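Local coordinates for putative NADH dehydrogenase/NAD(P)H nitroreductase (Bacteroides thetaiotaomicron VPI-5482, PDB 3KWK), which binds flavin mononucleotide and probably acts as an oxidoreductase of the nitroreductase family, at residues L13-E18 / I108-E113; W54-V59 / N83-C88; V120-Y125 / L147-F152. One frame throughout, in Å; residues are numbered along the deposited sequence.

Contact 1. Residues L13-E18 / I108-E113; sequences LDNIFE and ILLAAE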
# COMPACT_ATOMS: atom_id res chain seq x y z
N LEU A 13 -0.79 -7.95 12.32
CA LEU A 13 -1.77 -8.64 11.50
C LEU A 13 -3.17 -8.30 11.95
O LEU A 13 -3.98 -8.01 11.11
CB LEU A 13 -1.57 -10.16 11.57
CG LEU A 13 -0.37 -10.72 10.83
CD1 LEU A 13 -0.28 -12.25 11.20
CD2 LEU A 13 -0.51 -10.49 9.34
N ASP A 14 -3.44 -8.24 13.27
CA ASP A 14 -4.78 -7.86 13.73
C ASP A 14 -5.20 -6.53 13.17
O ASP A 14 -6.35 -6.34 12.75
CB ASP A 14 -4.83 -7.82 15.25
CG ASP A 14 -4.77 -9.23 15.90
OD1 ASP A 14 -4.98 -10.24 15.20
OD2 ASP A 14 -4.47 -9.28 17.10
N ASN A 15 -4.28 -5.57 13.17
CA ASN A 15 -4.59 -4.20 12.68
C ASN A 15 -4.88 -4.22 11.17
O ASN A 15 -5.78 -3.56 10.68
CB ASN A 15 -3.42 -3.28 13.05
CG ASN A 15 -3.54 -1.87 12.45
OD1 ASN A 15 -2.81 -1.55 11.53
ND2 ASN A 15 -4.45 -1.10 12.97
N ILE A 16 -4.08 -4.99 10.42
CA ILE A 16 -4.33 -5.15 9.00
C ILE A 16 -5.74 -5.74 8.75
O ILE A 16 -6.47 -5.31 7.84
CB ILE A 16 -3.25 -6.04 8.36
CG1 ILE A 16 -1.92 -5.27 8.22
CG2 ILE A 16 -3.71 -6.60 6.98
CD1 ILE A 16 -0.64 -6.15 7.99
N PHE A 17 -6.11 -6.73 9.55
CA PHE A 17 -7.42 -7.37 9.40
C PHE A 17 -8.59 -6.50 9.87
O PHE A 17 -9.70 -6.62 9.34
CB PHE A 17 -7.46 -8.72 10.13
CG PHE A 17 -6.42 -9.72 9.66
CD1 PHE A 17 -5.94 -9.75 8.37
CD2 PHE A 17 -5.92 -10.65 10.56
CE1 PHE A 17 -4.96 -10.71 8.00
CE2 PHE A 17 -4.98 -11.59 10.19
CZ PHE A 17 -4.49 -11.60 8.89
N GLU A 18 -8.32 -5.59 10.80
CA GLU A 18 -9.35 -4.76 11.43
C GLU A 18 -9.65 -3.50 10.64
O GLU A 18 -10.75 -2.93 10.72
CB GLU A 18 -8.90 -4.36 12.83
CG GLU A 18 -9.84 -3.47 13.60
CD GLU A 18 -11.25 -4.04 13.78
OE1 GLU A 18 -11.40 -5.29 13.90
OE2 GLU A 18 -12.19 -3.21 13.83
N ILE A 108 -0.83 4.95 6.11
CA ILE A 108 -1.62 5.98 6.81
C ILE A 108 -2.92 5.39 7.30
O ILE A 108 -3.36 5.63 8.45
CB ILE A 108 -1.88 7.21 5.90
CG1 ILE A 108 -0.52 7.94 5.67
CG2 ILE A 108 -2.99 8.14 6.50
CD1 ILE A 108 -0.50 9.02 4.63
N LEU A 109 -3.59 4.62 6.43
CA LEU A 109 -4.87 3.99 6.86
C LEU A 109 -4.68 3.02 8.02
O LEU A 109 -5.46 3.02 8.98
CB LEU A 109 -5.50 3.25 5.68
CG LEU A 109 -5.90 4.07 4.44
CD1 LEU A 109 -6.47 3.11 3.30
CD2 LEU A 109 -6.90 5.18 4.79
N LEU A 110 -3.60 2.26 7.98
CA LEU A 110 -3.28 1.30 9.03
C LEU A 110 -2.96 2.03 10.33
O LEU A 110 -3.44 1.68 11.43
CB LEU A 110 -2.18 0.35 8.60
CG LEU A 110 -2.53 -0.65 7.54
CD1 LEU A 110 -1.26 -1.42 7.10
CD2 LEU A 110 -3.55 -1.61 8.06
N ALA A 111 -2.17 3.11 10.23
CA ALA A 111 -1.83 3.93 11.37
C ALA A 111 -3.08 4.50 12.04
O ALA A 111 -3.24 4.43 13.27
CB ALA A 111 -0.84 5.08 10.92
N ALA A 112 -3.97 5.06 11.23
CA ALA A 112 -5.25 5.59 11.72
C ALA A 112 -6.02 4.53 12.53
O ALA A 112 -6.40 4.77 13.67
CB ALA A 112 -6.08 6.16 10.55
N GLU A 113 -6.18 3.36 11.93
CA GLU A 113 -6.90 2.28 12.58
C GLU A 113 -6.28 1.93 13.94
O GLU A 113 -6.99 1.70 14.94
CB GLU A 113 -6.94 1.07 11.70
CG GLU A 113 -7.70 -0.15 12.27
CD GLU A 113 -9.20 0.06 12.35
OE1 GLU A 113 -9.76 0.51 11.36
OE2 GLU A 113 -9.77 -0.23 13.39
O HOH W 1 -11.30 -1.13 15.59
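The side-chain amide of Asn-15 meets the turn between Leu-110 and Glu-113 with both of its ends. Its nitrogen lies beside the aliphatic stem of Glu-113, ND2 being 3.5 Å from CG, while its oxygen, OD1, rests 3.5 Å from Leu-110 CB. Leu-110 O sits about as near to OD1 as to ND2, but the bond it accepts is from ND2, at 3.3 Å, and is weak, with an N-H...O angle of 143°. The Glu-113 carboxylate is well tilted to this amide, and the two side chains run antiparallel alongside each other. Asn-15 reaches over because its CG lies opposite the backbone N.

One residue on, both methyls of Leu-110 lie against Ile-16: CD2 is 3.7 Å from Ile-16 CA, and CD1 also approaches CG1. At the far end the carboxylates of Glu-18 and Glu-113 come together, their planes 65° apart, with OE2 to OE2 at 3.9 Å. Glu-18 is deposited in two conformers, so the spacing of the two acids is less certain. Lys-20, part of the flavin pocket, forms salt bridges with both OE2 atoms and probably offsets their like charge; a water hydrogen-bonds to both as well, 2.8 Å from Glu-113 OE2. With an alanine in place of Glu-113 the CG methylene and carboxylate are gone, which would probably leave Lys-20 without one of its two acid partners and Asn-15 ND2 with less to pack on.

Leu-110 also touches Arg-19, which binds FMN, and Leu-110 of the second subunit. Helix 97-114 and the short helix 11-18 cross steeply, their local axes 102° apart and 9.3 Å at closest, next to the subunit interface and the flavin site, an arrangement in keeping with the dimeric nitroreductase fold.

Contact 2. Residues W54-V59 / N83-C88; sequences WEFVVV and NAIIVC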
# COMPACT_ATOMS: atom_id res chain seq x y z
N TRP A 54 6.93 10.94 -2.30
CA TRP A 54 5.71 11.42 -1.63
C TRP A 54 5.79 12.83 -1.09
O TRP A 54 6.85 13.28 -0.65
CB TRP A 54 5.28 10.46 -0.54
CG TRP A 54 6.42 9.95 0.26
CD1 TRP A 54 7.22 10.66 1.07
CD2 TRP A 54 6.95 8.62 0.23
NE1 TRP A 54 8.20 9.86 1.62
CE2 TRP A 54 8.07 8.61 1.07
CE3 TRP A 54 6.59 7.45 -0.45
CZ2 TRP A 54 8.80 7.43 1.33
CZ3 TRP A 54 7.31 6.30 -0.21
CH2 TRP A 54 8.42 6.32 0.63
N GLU A 55 4.66 13.51 -1.13
CA GLU A 55 4.42 14.81 -0.53
C GLU A 55 3.04 14.75 0.11
O GLU A 55 2.09 14.28 -0.53
CB GLU A 55 4.48 15.92 -1.61
CG GLU A 55 5.83 16.04 -2.36
CD GLU A 55 6.98 16.62 -1.53
OE1 GLU A 55 6.78 17.21 -0.45
OE2 GLU A 55 8.13 16.43 -1.99
N PHE A 56 2.92 15.23 1.36
CA PHE A 56 1.64 15.16 2.05
C PHE A 56 1.13 16.55 2.37
O PHE A 56 1.87 17.39 2.91
CB PHE A 56 1.79 14.39 3.37
CG PHE A 56 2.40 13.03 3.18
CD1 PHE A 56 1.60 11.95 2.81
CD2 PHE A 56 3.77 12.83 3.27
CE1 PHE A 56 2.15 10.70 2.60
CE2 PHE A 56 4.32 11.60 3.04
CZ PHE A 56 3.52 10.53 2.71
N VAL A 57 -0.13 16.81 2.04
CA VAL A 57 -0.76 18.09 2.42
C VAL A 57 -1.77 17.75 3.51
O VAL A 57 -2.70 17.01 3.29
CB VAL A 57 -1.42 18.83 1.25
CG1 VAL A 57 -1.98 20.21 1.65
CG2 VAL A 57 -0.46 18.98 0.06
N VAL A 58 -1.54 18.32 4.69
CA VAL A 58 -2.46 18.17 5.81
C VAL A 58 -3.42 19.34 5.75
O VAL A 58 -2.99 20.47 5.87
CB VAL A 58 -1.70 18.20 7.16
CG1 VAL A 58 -2.74 18.10 8.32
CG2 VAL A 58 -0.61 17.10 7.16
N VAL A 59 -4.70 19.06 5.52
CA VAL A 59 -5.68 20.12 5.33
C VAL A 59 -6.57 20.19 6.58
O VAL A 59 -7.28 19.23 6.90
CB VAL A 59 -6.56 19.92 4.08
CG1 VAL A 59 -7.60 21.05 3.95
CG2 VAL A 59 -5.68 19.87 2.77
N ASN A 83 -10.08 17.21 9.47
CA ASN A 83 -8.83 17.20 8.76
C ASN A 83 -8.81 16.11 7.67
O ASN A 83 -9.57 15.12 7.72
CB ASN A 83 -7.62 16.84 9.68
CG ASN A 83 -7.54 17.63 10.96
OD1 ASN A 83 -6.95 18.72 11.00
ND2 ASN A 83 -8.13 17.09 12.01
N ALA A 84 -7.91 16.29 6.71
CA ALA A 84 -7.65 15.27 5.68
C ALA A 84 -6.17 15.32 5.35
O ALA A 84 -5.55 16.38 5.52
CB ALA A 84 -8.48 15.56 4.41
N ILE A 85 -5.61 14.17 5.01
CA ILE A 85 -4.25 14.13 4.45
C ILE A 85 -4.38 13.85 2.97
O ILE A 85 -5.04 12.86 2.57
CB ILE A 85 -3.38 13.05 5.11
CG1 ILE A 85 -3.16 13.42 6.59
CG2 ILE A 85 -2.01 12.91 4.38
CD1 ILE A 85 -2.50 12.31 7.41
N ILE A 86 -3.77 14.71 2.16
CA ILE A 86 -3.72 14.53 0.72
C ILE A 86 -2.38 13.91 0.37
O ILE A 86 -1.34 14.51 0.62
CB ILE A 86 -3.95 15.84 -0.03
CG1 ILE A 86 -5.22 16.52 0.48
CG2 ILE A 86 -4.02 15.56 -1.56
CD1 ILE A 86 -5.68 17.65 -0.41
N VAL A 87 -2.41 12.68 -0.13
CA VAL A 87 -1.18 11.96 -0.49
C VAL A 87 -0.86 12.26 -1.94
O VAL A 87 -1.68 11.96 -2.84
CB VAL A 87 -1.28 10.42 -0.28
CG1 VAL A 87 0.03 9.74 -0.70
CG2 VAL A 87 -1.74 10.08 1.19
N CYS A 88 0.29 12.87 -2.19
CA CYS A 88 0.70 13.27 -3.52
C CYS A 88 2.04 12.66 -3.84
O CYS A 88 2.79 12.28 -2.96
CB CYS A 88 0.87 14.79 -3.63
SG CYS A 88 -0.55 15.74 -3.08
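Glu-55 and Cys-88, Val-57 and Ile-86, and Val-59 and Ala-84 are the hydrogen-bonded pairs of this antiparallel strand pair, each joined by two backbone bonds. The straightest is Val-59 N to Ala-84 O, 2.8 Å long with an angle of 176° at the hydrogen; Ile-86 N to Val-57 O is nearly as straight. At the other end Cys-88 N gives a more bent bond to Glu-55 O, 148°, while Glu-55 N returns a straighter one to Cys-88 O.

CA-H...O contacts supplement these bonds, at the two ends of the pairing among other places. Asn-83 CA lies 3.2 Å from Val-59 O, and Trp-54 CA 3.3 Å from Cys-88 O, so the carbonyls at both ends of the pairing each take a C-H as well as an N-H.

Apolar contacts divide between the two faces. On the face of Phe-56, Val-58, Ile-85 and Val-87, the Phe-56 ring lies beside Val-87, the two side chains pointing the same way, with CE1 4.0 Å from Val-87 CG1. Ile-85 CG2 comes to the same ring at CD1, 4.1 Å away. This face is covered by Leu-39 and Met-43 of helix 32-43. On the other face, Val-57 and Ile-86 meet at their CB atoms, 4.1 Å apart. Ile-86 holds CG1 beside its backbone N, chi1 -51°, and from there its CD1 reaches 3.9 Å from Val-59 CG2; Leu-65 and Met-68 of helix 62-71 pack here.

The charged end of Glu-55 turns to the second subunit, where Lys-169 makes a salt bridge and His-171 a hydrogen bond. A strand of that subunit also runs parallel to Phe-56, Val-57 and Val-58, continuing the sheet across the interface, as in the nitroreductase fold, where subunits exchange their C-terminal ends.

Contact 3. Residues V120-Y125 / L147-F152; sequences VWTAAY and LCVIPF. With FMN (flavin mononucleotide), chain B.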
# COMPACT_ATOMS: atom_id res chain seq x y z
N VAL A 120 -10.62 7.03 5.26
CA VAL A 120 -11.00 6.39 3.98
C VAL A 120 -10.15 7.00 2.85
O VAL A 120 -9.97 8.23 2.78
CB VAL A 120 -12.52 6.59 3.71
CG1 VAL A 120 -12.96 8.10 3.72
CG2 VAL A 120 -12.97 5.90 2.40
N TRP A 121 -9.68 6.12 1.98
CA TRP A 121 -9.03 6.52 0.74
C TRP A 121 -10.09 6.99 -0.23
O TRP A 121 -10.96 6.21 -0.60
CB TRP A 121 -8.29 5.29 0.21
CG TRP A 121 -7.57 5.40 -1.13
CD1 TRP A 121 -7.94 6.07 -2.24
CD2 TRP A 121 -6.39 4.68 -1.45
NE1 TRP A 121 -6.99 5.86 -3.25
CE2 TRP A 121 -6.03 5.03 -2.77
CE3 TRP A 121 -5.58 3.81 -0.72
CZ2 TRP A 121 -4.94 4.46 -3.42
CZ3 TRP A 121 -4.49 3.25 -1.35
CH2 TRP A 121 -4.17 3.61 -2.68
N THR A 122 -10.05 8.25 -0.63
CA THR A 122 -10.90 8.74 -1.71
C THR A 122 -10.02 9.11 -2.91
O THR A 122 -9.06 9.87 -2.76
CB THR A 122 -11.86 9.87 -1.27
OG1 THR A 122 -11.18 11.13 -1.20
CG2 THR A 122 -12.53 9.56 0.13
N ALA A 123 -10.35 8.56 -4.07
CA ALA A 123 -9.47 8.73 -5.23
C ALA A 123 -9.46 10.15 -5.71
O ALA A 123 -10.51 10.77 -5.84
CB ALA A 123 -9.95 7.83 -6.41
N ALA A 124 -8.26 10.66 -6.01
CA ALA A 124 -8.09 11.84 -6.86
C ALA A 124 -7.63 11.24 -8.21
O ALA A 124 -8.47 10.92 -9.07
CB ALA A 124 -7.08 12.88 -6.23
N TYR A 125 -6.34 10.97 -8.37
CA TYR A 125 -5.86 10.02 -9.41
C TYR A 125 -6.73 8.75 -9.36
O TYR A 125 -7.02 8.24 -8.28
CB TYR A 125 -4.39 9.71 -9.18
CG TYR A 125 -3.81 8.73 -10.19
CD1 TYR A 125 -3.96 7.37 -10.02
CD2 TYR A 125 -3.22 9.18 -11.37
CE1 TYR A 125 -3.54 6.48 -10.99
CE2 TYR A 125 -2.76 8.32 -12.31
CZ TYR A 125 -2.91 6.96 -12.14
OH TYR A 125 -2.49 6.05 -13.08
N LEU A 147 -2.59 11.57 -5.41
CA LEU A 147 -3.11 10.23 -5.49
C LEU A 147 -4.50 10.15 -4.86
O LEU A 147 -5.42 9.68 -5.50
CB LEU A 147 -2.19 9.20 -4.82
CG LEU A 147 -2.74 7.79 -4.78
CD1 LEU A 147 -2.79 7.23 -6.17
CD2 LEU A 147 -1.87 6.88 -3.86
N CYS A 148 -4.64 10.62 -3.63
CA CYS A 148 -5.87 10.41 -2.90
C CYS A 148 -5.98 11.45 -1.80
O CYS A 148 -4.96 12.02 -1.32
CB CYS A 148 -5.96 8.96 -2.37
SG CYS A 148 -4.65 8.54 -1.20
N VAL A 149 -7.24 11.66 -1.40
CA VAL A 149 -7.60 12.51 -0.30
C VAL A 149 -8.11 11.59 0.80
O VAL A 149 -9.05 10.80 0.59
CB VAL A 149 -8.70 13.53 -0.70
CG1 VAL A 149 -9.08 14.35 0.52
CG2 VAL A 149 -8.23 14.47 -1.85
N ILE A 150 -7.48 11.65 1.96
CA ILE A 150 -7.87 10.79 3.08
C ILE A 150 -8.47 11.62 4.23
O ILE A 150 -7.72 12.14 5.09
CB ILE A 150 -6.64 9.99 3.61
CG1 ILE A 150 -5.94 9.21 2.49
CG2 ILE A 150 -7.03 9.01 4.77
CD1 ILE A 150 -4.68 8.48 2.95
N PRO A 151 -9.79 11.79 4.23
CA PRO A 151 -10.43 12.32 5.44
C PRO A 151 -10.23 11.35 6.61
O PRO A 151 -10.11 10.12 6.41
CB PRO A 151 -11.91 12.40 5.07
CG PRO A 151 -11.97 12.07 3.60
CD PRO A 151 -10.77 11.25 3.29
N PHE A 152 -10.17 11.88 7.82
CA PHE A 152 -10.10 11.03 8.97
C PHE A 152 -10.67 11.72 10.19
O PHE A 152 -10.89 12.95 10.18
CB PHE A 152 -8.65 10.60 9.22
CG PHE A 152 -7.71 11.75 9.55
CD1 PHE A 152 -7.10 12.49 8.55
CD2 PHE A 152 -7.39 12.03 10.87
CE1 PHE A 152 -6.26 13.52 8.88
CE2 PHE A 152 -6.53 13.05 11.20
CZ PHE A 152 -5.96 13.80 10.19
N1 FMN B . -14.06 5.31 -0.94
C2 FMN B . -14.79 6.45 -1.08
O2 FMN B . -15.68 6.70 -0.25
N3 FMN B . -14.56 7.32 -2.13
C4 FMN B . -13.59 7.08 -3.09
O4 FMN B . -13.41 7.91 -4.03
C4A FMN B . -12.85 5.90 -2.95
N5 FMN B . -11.88 5.57 -3.88
C5A FMN B . -11.02 4.53 -3.65
C6 FMN B . -9.95 4.33 -4.53
C7 FMN B . -9.05 3.30 -4.26
C7M FMN B . -7.85 3.04 -5.19
C8 FMN B . -9.20 2.49 -3.16
C8M FMN B . -8.18 1.40 -2.93
C9 FMN B . -10.27 2.68 -2.30
C9A FMN B . -11.19 3.71 -2.54
N10 FMN B . -12.29 3.92 -1.71
C10 FMN B . -13.07 5.03 -1.88
C1' FMN B . -12.51 3.03 -0.54
C2' FMN B . -13.13 1.70 -0.98
O2' FMN B . -14.50 1.87 -1.36
C3' FMN B . -12.96 0.62 0.11
O3' FMN B . -11.58 0.33 0.32
C4' FMN B . -13.68 -0.71 -0.26
O4' FMN B . -15.10 -0.49 -0.26
C5' FMN B . -13.33 -1.86 0.69
O5' FMN B . -13.76 -1.45 1.98
P FMN B . -12.71 -1.37 3.23
O1P FMN B . -11.68 -0.27 2.92
O2P FMN B . -13.68 -0.99 4.37
O3P FMN B . -12.03 -2.71 3.43
O HOH W 2 -6.48 6.98 -5.86
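Trp-121 lies between Cys-148 and the flavin. Cys-148 SG stands 4.0 Å from the centroid of the five-membered ring and only 6° off its normal, a sulfur-aromatic contact, and the CB of the same cysteine adds a CH-pi contact to that face. Over the opposite face lies the dimethylbenzene end of FMN, with C7M 3.3 Å above the indole plane. Leu-147 CD2 approaches the six-membered ring at CZ2, 3.9 Å away, while CD1 of the same leucine touches the Tyr-125 ring. A chi1 of 177° turns the indole opposite its own backbone N and over the flavin. At the far end Val-120 CG1 packs on Pro-151 CD, and its CG2 reaches FMN N1.

Most of these residues belong to strand 118-123, outermost in this chain's antiparallel sheet of the nitroreductase fold, and to 144-153 beside it, where Leu-147 and Cys-148 both face Val-87 in a classic beta bulge.

Further out the backbone takes over. Thr-122 and Val-149 are a hydrogen-bonded pair, and Val-149 O receives two donors from opposite faces of its plane: Thr-122 N, and Thr-122 OG1 at 2.8 Å. The hydroxyl gets there from the position between backbone N and carbonyl carbon, chi1 80°. Ala-124 N bonds to Leu-147 O at 3.0 Å. A water in the indole plane accepts from Trp-121 NE1, at 2.9 Å, and donates to Tyr-125 O and Leu-147 O. The Tyr-125 hydroxyl is hydrogen-bonded to that of Tyr-98 of the second subunit. On the flavin side, Ala-123 N donates to FMN O4 over 3.1 Å.

In the fold
From the N terminus, helix 11-18 comes first, and contact 1 brings it to helix 97-114, closing a loop of 89 residues. Contact 2 lies wholly within that loop, joining strands 54-59 and 83-90 with helix 62-71 between them in the chain. Contact 3 opens only after contact 1 has closed, and joins strands 118-123 and 144-153, with helix 128-138 between them in the chain. Contacts 2 and 3 share one sheet, strand 83-90 lying next to 144-153, while helix 97-114 ties contact 1 to both: Ile-108 packs on Phe-56, Val-87 and Ile-150, and Leu-109 on Ile-150. No pair of contacts crosses, and all three touch the second subunit.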